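Local coordinates for phospholethanolamine N-methyltransferase 2 (PDB 4KRI), which probably transfers methyl groups from S-adenosylmethionine to phosphomonomethylethanolamine and its methylated product during nematode phosphocholine biosynthesis, at residues Gln9-Leu14 with Thr40-Ser45; Lys307-Ile312 with Glu356-Lys361. One frame throughout, in Å; residues are numbered along the deposited sequence.

Interaction 1: Gln9-Leu14 with Thr40-Ser45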
ATOM      1  N   GLN A   9      16.790   1.997  10.307  1.00 20.47           N
ATOM      2  CA  GLN A   9      15.536   2.045   9.564  1.00 19.40           C
ATOM      3  C   GLN A   9      14.372   2.539  10.438  1.00 19.94           C
ATOM      4  O   GLN A   9      13.503   3.270   9.954  1.00 20.74           O
ATOM      5  CB  GLN A   9      15.212   0.676   8.931  1.00 19.80           C
ATOM      6  CG  GLN A   9      14.079   0.764   7.927  1.00 20.36           C
ATOM      7  CD  GLN A   9      13.576  -0.581   7.429  1.00 18.23           C
ATOM      8  OE1 GLN A   9      14.179  -1.631   7.683  1.00 23.02           O
ATOM      9  NE2 GLN A   9      12.456  -0.551   6.712  1.00 21.61           N
ATOM     10  N   LEU A  10      14.362   2.160  11.719  1.00 20.21           N
ATOM     11  CA  LEU A  10      13.309   2.632  12.620  1.00 20.70           C
ATOM     12  C   LEU A  10      13.328   4.155  12.702  1.00 23.27           C
ATOM     13  O   LEU A  10      12.273   4.796  12.683  1.00 19.86           O
ATOM     14  CB  LEU A  10      13.454   2.036  14.026  1.00 22.00           C
ATOM     15  CG  LEU A  10      13.252   0.528  14.119  1.00 26.40           C
ATOM     16  CD1 LEU A  10      13.278   0.084  15.567  1.00 24.50           C
ATOM     17  CD2 LEU A  10      11.944   0.143  13.467  1.00 24.76           C
ATOM     18  N   ILE A  11      14.527   4.726  12.787  1.00 20.31           N
ATOM     19  CA  ILE A  11      14.660   6.182  12.872  1.00 22.74           C
ATOM     20  C   ILE A  11      14.335   6.845  11.537  1.00 24.67           C
ATOM     21  O   ILE A  11      13.777   7.949  11.506  1.00 22.18           O
ATOM     22  CB  ILE A  11      16.070   6.594  13.379  1.00 28.62           C
ATOM     23  CG1 ILE A  11      16.318   6.017  14.770  1.00 33.87           C
ATOM     24  CG2 ILE A  11      16.233   8.108  13.408  1.00 27.97           C
ATOM     25  CD1 ILE A  11      15.154   6.201  15.701  1.00 36.81           C
ATOM     26  N   GLU A  12      14.645   6.175  10.429  1.00 22.41           N
ATOM     27  CA  GLU A  12      14.235   6.707   9.127  1.00 22.29           C
ATOM     28  C   GLU A  12      12.711   6.793   9.021  1.00 24.16           C
ATOM     29  O   GLU A  12      12.178   7.770   8.492  1.00 23.26           O
ATOM     30  CB  GLU A  12      14.807   5.867   7.973  1.00 25.50           C
ATOM     31  CG  GLU A  12      16.315   6.015   7.813  1.00 25.86           C
ATOM     32  CD  GLU A  12      16.938   4.840   7.069  1.00 28.65           C
ATOM     33  OE1 GLU A  12      16.185   3.928   6.661  1.00 36.65           O
ATOM     34  OE2 GLU A  12      18.173   4.842   6.891  1.00 36.30           O
ATOM     35  N   CYS A  13      12.019   5.775   9.529  1.00 22.37           N
ATOM     36  CA  CYS A  13      10.556   5.794   9.563  1.00 20.23           C
ATOM     37  C   CYS A  13      10.022   6.994  10.344  1.00 21.44           C
ATOM     38  O   CYS A  13       9.038   7.629   9.933  1.00 21.82           O
ATOM     39  CB  CYS A  13      10.009   4.499  10.155  1.00 22.54           C
ATOM     40  SG  CYS A  13      10.228   3.060   9.072  1.00 24.93           S
ATOM     41  N   LEU A  14      10.672   7.311  11.457  1.00 18.24           N
ATOM     42  CA  LEU A  14      10.295   8.476  12.259  1.00 18.48           C
ATOM     43  C   LEU A  14      10.438   9.741  11.417  1.00 20.25           C
ATOM     44  O   LEU A  14       9.546  10.591  11.388  1.00 20.48           O
ATOM     45  CB  LEU A  14      11.166   8.562  13.526  1.00 21.09           C
ATOM     46  CG  LEU A  14      10.965   9.826  14.372  1.00 20.85           C
ATOM     47  CD1 LEU A  14       9.495   9.970  14.817  1.00 22.52           C
ATOM     48  CD2 LEU A  14      11.908   9.814  15.579  1.00 22.82           C
ATOM     49  N   THR A  40      19.356   4.609  20.957  1.00 32.61           N
ATOM     50  CA  THR A  40      19.722   5.810  21.703  1.00 35.66           C
ATOM     51  C   THR A  40      20.847   6.587  21.028  1.00 36.63           C
ATOM     52  O   THR A  40      20.801   7.815  20.964  1.00 35.69           O
ATOM     53  CB  THR A  40      20.128   5.473  23.154  1.00 38.86           C
ATOM     54  OG1 THR A  40      19.005   4.912  23.849  1.00 43.77           O
ATOM     55  CG2 THR A  40      20.586   6.728  23.888  1.00 48.39           C
ATOM     56  N   GLU A  41      21.846   5.875  20.513  1.00 37.05           N
ATOM     57  CA  GLU A  41      23.011   6.521  19.903  1.00 42.28           C
ATOM     58  C   GLU A  41      22.670   7.216  18.592  1.00 41.09           C
ATOM     59  O   GLU A  41      23.482   7.967  18.054  1.00 42.36           O
ATOM     60  CB  GLU A  41      24.157   5.521  19.682  1.00 48.18           C
ATOM     61  CG  GLU A  41      24.904   5.099  20.945  1.00 54.87           C
ATOM     62  CD  GLU A  41      25.502   6.269  21.720  1.00 52.81           C
ATOM     63  OE1 GLU A  41      26.380   6.980  21.183  1.00 50.78           O
ATOM     64  OE2 GLU A  41      25.097   6.473  22.881  1.00 57.39           O
ATOM     65  N   GLN A  42      21.469   6.962  18.084  1.00 37.41           N
ATOM     66  CA  GLN A  42      20.987   7.600  16.866  1.00 40.34           C
ATOM     67  C   GLN A  42      20.627   9.063  17.106  1.00 38.16           C
ATOM     68  O   GLN A  42      20.490   9.837  16.158  1.00 37.19           O
ATOM     69  CB  GLN A  42      19.765   6.853  16.333  1.00 41.24           C
ATOM     70  CG  GLN A  42      20.083   5.533  15.631  1.00 50.66           C
ATOM     71  CD  GLN A  42      20.712   5.749  14.273  1.00 52.82           C
ATOM     72  OE1 GLN A  42      20.065   6.243  13.348  1.00 58.63           O
ATOM     73  NE2 GLN A  42      21.986   5.400  14.151  1.00 57.02           N
ATOM     74  N   PHE A  43      20.465   9.440  18.370  1.00 35.34           N
ATOM     75  CA  PHE A  43      20.020  10.793  18.694  1.00 35.72           C
ATOM     76  C   PHE A  43      21.152  11.674  19.207  1.00 36.38           C
ATOM     77  O   PHE A  43      22.108  11.179  19.812  1.00 38.72           O
ATOM     78  CB  PHE A  43      18.857  10.751  19.696  1.00 32.55           C
ATOM     79  CG  PHE A  43      17.628  10.061  19.161  1.00 29.86           C
ATOM     80  CD1 PHE A  43      16.879  10.652  18.156  1.00 27.45           C
ATOM     81  CD2 PHE A  43      17.225   8.828  19.656  1.00 37.62           C
ATOM     82  CE1 PHE A  43      15.741  10.028  17.653  1.00 32.31           C
ATOM     83  CE2 PHE A  43      16.095   8.199  19.158  1.00 38.02           C
ATOM     84  CZ  PHE A  43      15.354   8.801  18.156  1.00 37.21           C
ATOM     85  N   GLY A  44      21.039  12.978  18.960  1.00 28.58           N
ATOM     86  CA  GLY A  44      22.027  13.946  19.424  1.00 28.32           C
ATOM     87  C   GLY A  44      21.563  14.754  20.624  1.00 26.68           C
ATOM     88  O   GLY A  44      20.566  14.419  21.259  1.00 28.68           O
ATOM     89  N   SER A  45      22.284  15.825  20.939  1.00 25.17           N
ATOM     90  CA  SER A  45      22.077  16.529  22.201  1.00 24.53           C
ATOM     91  C   SER A  45      20.765  17.310  22.284  1.00 26.41           C
ATOM     92  O   SER A  45      20.391  17.760  23.364  1.00 30.39           O
ATOM     93  CB  SER A  45      23.265  17.452  22.495  1.00 31.91           C
ATOM     94  OG  SER A  45      23.459  18.369  21.427  1.00 38.66           O
TER
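In Ile-11 the CG1 branch stands anti to the carbonyl carbon (chi1 -60°), and a further turn at chi2 (-46°) carries CD1 to the ring of Phe-43. That ring arrives by a similar first torsion (chi1 -63°), which brings its far end to the helix although its CB is not aimed there. CD1 of Ile-11 lies 3.6 Å from CZ of Phe-43 and 4.1 Å from CE2, an oblique approach to the ring, nearest at CZ. The other aromatic contact is looser: CD2 of Leu-14 sits near the ring plane at its edge, 4.4 Å from CE1 of Phe-43. Gln-42 meets Ile-11 through its aliphatic part, with CB 3.9 Å from CG1 of Ile-11, and the two side chains run past one another in opposite directions. Bent at chi2, the glutamine also brings OE1 to 4.0 Å from CB of Ile-11. No hydrogen bond joins the segments; the nearest pairs are carbon to carbon. Gln-42 and Phe-43 take the last two positions of a type I turn from Thr-40, and from there both reach Ile-11. In this N-terminal alpha/beta part, helix 5-18 packs on parallel strands 64-70 and 98-105, through Ile-11 on Ile-68 and Leu-14 on Val-99, and the turn after helix 33-40 borders its flank, Phe-43 also resting on Ile-68.

Interaction 2: Lys307-Ile312 with Glu356-Lys361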
ATOM      1  N   LYS A 307      -1.495  15.858  -7.583  1.00 25.04           N
ATOM      2  CA  LYS A 307      -0.610  15.559  -6.467  1.00 22.63           C
ATOM      3  C   LYS A 307       0.137  14.261  -6.737  1.00 23.77           C
ATOM      4  O   LYS A 307       1.337  14.184  -6.512  1.00 22.88           O
ATOM      5  CB  LYS A 307      -1.388  15.464  -5.145  1.00 27.56           C
ATOM      6  CG  LYS A 307      -0.505  15.079  -3.954  1.00 31.63           C
ATOM      7  CD  LYS A 307      -1.301  14.852  -2.679  1.00 39.40           C
ATOM      8  CE  LYS A 307      -1.671  16.160  -2.002  1.00 55.97           C
ATOM      9  NZ  LYS A 307      -2.056  15.953  -0.570  1.00 62.31           N
ATOM     10  N   LEU A 308      -0.579  13.250  -7.219  1.00 24.70           N
ATOM     11  CA  LEU A 308       0.035  11.956  -7.503  1.00 22.90           C
ATOM     12  C   LEU A 308       1.140  12.095  -8.528  1.00 22.72           C
ATOM     13  O   LEU A 308       2.236  11.559  -8.344  1.00 19.24           O
ATOM     14  CB  LEU A 308      -1.003  10.966  -8.025  1.00 19.49           C
ATOM     15  CG  LEU A 308      -0.425   9.594  -8.368  1.00 27.48           C
ATOM     16  CD1 LEU A 308       0.019   8.854  -7.121  1.00 26.22           C
ATOM     17  CD2 LEU A 308      -1.463   8.796  -9.125  1.00 30.91           C
ATOM     18  N   PHE A 309       0.855  12.815  -9.610  1.00 22.41           N
ATOM     19  CA  PHE A 309       1.857  12.987 -10.661  1.00 24.63           C
ATOM     20  C   PHE A 309       3.085  13.756 -10.188  1.00 22.66           C
ATOM     21  O   PHE A 309       4.203  13.434 -10.595  1.00 23.21           O
ATOM     22  CB  PHE A 309       1.253  13.627 -11.928  1.00 24.37           C
ATOM     23  CG  PHE A 309       0.549  12.642 -12.844  1.00 25.05           C
ATOM     24  CD1 PHE A 309      -0.044  11.491 -12.342  1.00 28.18           C
ATOM     25  CD2 PHE A 309       0.496  12.871 -14.210  1.00 31.41           C
ATOM     26  CE1 PHE A 309      -0.698  10.591 -13.185  1.00 26.83           C
ATOM     27  CE2 PHE A 309      -0.156  11.979 -15.060  1.00 32.04           C
ATOM     28  CZ  PHE A 309      -0.743  10.832 -14.547  1.00 26.69           C
ATOM     29  N   SER A 310       2.900  14.758  -9.325  1.00 22.37           N
ATOM     30  CA  SER A 310       4.051  15.494  -8.784  1.00 22.64           C
ATOM     31  C   SER A 310       4.893  14.606  -7.868  1.00 21.52           C
ATOM     32  O   SER A 310       6.125  14.696  -7.859  1.00 25.81           O
ATOM     33  CB  SER A 310       3.611  16.748  -8.029  1.00 33.70           C
ATOM     34  OG  SER A 310       3.046  16.397  -6.780  1.00 44.49           O
ATOM     35  N   ARG A 311       4.228  13.736  -7.107  1.00 21.74           N
ATOM     36  CA  ARG A 311       4.940  12.789  -6.252  1.00 22.79           C
ATOM     37  C   ARG A 311       5.724  11.751  -7.063  1.00 22.52           C
ATOM     38  O   ARG A 311       6.856  11.388  -6.711  1.00 22.19           O
ATOM     39  CB  ARG A 311       3.962  12.072  -5.323  1.00 24.62           C
ATOM     40  CG  ARG A 311       3.281  12.965  -4.313  1.00 35.72           C
ATOM     41  CD  ARG A 311       3.263  12.252  -2.968  1.00 56.26           C
ATOM     42  NE  ARG A 311       2.661  13.037  -1.893  1.00 63.72           N
ATOM     43  CZ  ARG A 311       3.121  14.211  -1.472  1.00 61.68           C
ATOM     44  NH1 ARG A 311       4.182  14.760  -2.050  1.00 62.29           N
ATOM     45  NH2 ARG A 311       2.511  14.846  -0.478  1.00 57.57           N
ATOM     46  N   ILE A 312       5.127  11.278  -8.146  1.00 21.00           N
ATOM     47  CA  ILE A 312       5.808  10.368  -9.061  1.00 19.42           C
ATOM     48  C   ILE A 312       7.016  11.046  -9.698  1.00 22.71           C
ATOM     49  O   ILE A 312       8.107  10.473  -9.750  1.00 21.27           O
ATOM     50  CB  ILE A 312       4.839   9.868 -10.159  1.00 22.59           C
ATOM     51  CG1 ILE A 312       3.827   8.894  -9.568  1.00 21.78           C
ATOM     52  CG2 ILE A 312       5.600   9.248 -11.326  1.00 20.49           C
ATOM     53  CD1 ILE A 312       2.713   8.521 -10.527  1.00 22.22           C
ATOM     54  N   GLU A 356      -2.884  14.012 -20.124  1.00 26.06           N
ATOM     55  CA  GLU A 356      -1.766  14.674 -20.794  1.00 29.21           C
ATOM     56  C   GLU A 356      -1.538  16.097 -20.262  1.00 33.43           C
ATOM     57  O   GLU A 356      -0.396  16.511 -20.080  1.00 30.93           O
ATOM     58  CB  GLU A 356      -1.949  14.687 -22.313  1.00 30.70           C
ATOM     59  CG  GLU A 356      -0.699  15.143 -23.063  1.00 39.34           C
ATOM     60  CD  GLU A 356      -0.810  14.948 -24.565  1.00 62.86           C
ATOM     61  OE1 GLU A 356      -1.807  14.342 -25.020  1.00 68.18           O
ATOM     62  OE2 GLU A 356       0.103  15.400 -25.291  1.00 68.55           O
ATOM     63  N   GLU A 357      -2.625  16.829 -20.009  1.00 28.65           N
ATOM     64  CA  GLU A 357      -2.542  18.182 -19.443  1.00 30.16           C
ATOM     65  C   GLU A 357      -1.797  18.182 -18.113  1.00 27.22           C
ATOM     66  O   GLU A 357      -0.903  19.005 -17.877  1.00 30.41           O
ATOM     67  CB  GLU A 357      -3.951  18.757 -19.218  1.00 33.65           C
ATOM     68  CG  GLU A 357      -4.708  19.168 -20.466  1.00 47.42           C
ATOM     69  CD  GLU A 357      -6.190  19.401 -20.188  1.00 49.70           C
ATOM     70  OE1 GLU A 357      -6.620  19.263 -19.018  1.00 42.65           O
ATOM     71  OE2 GLU A 357      -6.933  19.708 -21.138  1.00 54.24           O
ATOM     72  N   ILE A 358      -2.176  17.253 -17.241  1.00 26.70           N
ATOM     73  CA  ILE A 358      -1.559  17.147 -15.924  1.00 25.62           C
ATOM     74  C   ILE A 358      -0.088  16.757 -16.040  1.00 26.63           C
ATOM     75  O   ILE A 358       0.771  17.300 -15.339  1.00 26.72           O
ATOM     76  CB  ILE A 358      -2.335  16.160 -15.035  1.00 30.44           C
ATOM     77  CG1 ILE A 358      -3.751  16.696 -14.795  1.00 35.06           C
ATOM     78  CG2 ILE A 358      -1.616  15.949 -13.712  1.00 33.16           C
ATOM     79  CD1 ILE A 358      -4.714  15.665 -14.238  1.00 36.94           C
ATOM     80  N   ALA A 359       0.216  15.846 -16.955  1.00 23.71           N
ATOM     81  CA  ALA A 359       1.594  15.388 -17.101  1.00 26.55           C
ATOM     82  C   ALA A 359       2.491  16.510 -17.615  1.00 28.63           C
ATOM     83  O   ALA A 359       3.637  16.643 -17.175  1.00 27.30           O
ATOM     84  CB  ALA A 359       1.665  14.176 -18.019  1.00 24.64           C
ATOM     85  N   LYS A 360       1.973  17.316 -18.541  1.00 27.88           N
ATOM     86  CA  LYS A 360       2.729  18.466 -19.028  1.00 26.63           C
ATOM     87  C   LYS A 360       3.007  19.482 -17.917  1.00 32.25           C
ATOM     88  O   LYS A 360       4.139  19.965 -17.771  1.00 30.60           O
ATOM     89  CB  LYS A 360       1.991  19.147 -20.187  1.00 32.06           C
ATOM     90  CG  LYS A 360       2.086  18.398 -21.500  1.00 46.16           C
ATOM     91  CD  LYS A 360       2.208  19.362 -22.673  1.00 62.71           C
ATOM     92  CE  LYS A 360       2.251  18.606 -23.986  1.00 68.33           C
ATOM     93  NZ  LYS A 360       1.080  17.701 -24.101  1.00 66.94           N
ATOM     94  N   LYS A 361       1.975  19.796 -17.138  1.00 26.44           N
ATOM     95  CA  LYS A 361       2.102  20.748 -16.025  1.00 31.97           C
ATOM     96  C   LYS A 361       3.127  20.272 -14.999  1.00 24.84           C
ATOM     97  O   LYS A 361       3.911  21.069 -14.460  1.00 29.46           O
ATOM     98  CB  LYS A 361       0.739  20.959 -15.349  1.00 31.09           C
ATOM     99  CG  LYS A 361       0.771  21.875 -14.121  1.00 41.54           C
ATOM    100  CD  LYS A 361       0.867  23.346 -14.511  1.00 54.41           C
ATOM    101  CE  LYS A 361       0.796  24.265 -13.290  1.00 63.15           C
ATOM    102  NZ  LYS A 361       2.076  24.327 -12.522  1.00 64.54           N
TER
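Phe-309 bridges two helices, 305-315 and 352-362, in the Rossmann-like domain of a class I methyltransferase, and its side chain meets Ile-358 and Ala-359. The helices come close here: CA of Phe-309 and CA of Ala-359 are 6.9 Å apart. Starting from the backbone, CB of Phe-309 already touches Ile-358, 4.1 Å from CG2. The first torsion (chi1 -82°) turns CG of Phe-309 anti to the carbonyl carbon, where it lies 4.0 Å from the same methyl, CG2 of Ile-358. One atom further out, CD2 of Phe-309 makes the closest approach, 3.8 Å to CG2 of Ile-358. Here the ring passes from one partner to the next, because CD2 of Phe-309 is also 4.0 Å from CA of Ala-359, which lies in the ring plane at its edge. CE2 of Phe-309 then meets CB of Ala-359 at 4.1 Å. A single methyl of Ile-358, oblique to the ring, therefore meets CB, CG and CD2, while Ala-359 borders the CD2-CE2 side; the side chains of Phe-309 and Ile-358 as a whole cross at about a right angle.

Beyond the two segments, the ring of Phe-309 meets that of Phe-427 on strand 422-430 with planes inclined by only about 15°, and Ile-324 of strand 320-329 touches it as well. Phe-309 thereby joins helix 305-315 to both strands, and Ala-359 ties helix 352-362 to Ile-367 of strand 367-371. The side chain of Phe-309 is about 11 Å from the bound S-adenosylhomocysteine, so it makes no direct contact with the cofactor product. Within helix 352-362, one turn is braced by a salt bridge in which NZ of Lys-360 reaches OE2 of Glu-356 at 2.8 Å, approaching on the anti side, 31° out of the carboxylate plane.

Following the chain from the N terminus, interaction 1 comes first: helix 5-18 leads through strand 25-29 and helix 33-40 to the turn at 40-45, closing a loop of 25 intervening residues. Interaction 2 closes a second loop much later, with 43 residues between its segments. That loop includes strand 320-329 and helix 336-345, and carries Tyr-327, Tyr-341, Arg-345 and Tyr-347 of the phosphomonomethylethanolamine pocket. The loops lie in series, neither crossing nor enclosing the other. Their centres are 33 Å apart and their nearest atoms about 14 Å. Interaction 1 ties together elements of the N-terminal part, interaction 2 two helices of the methyltransferase part.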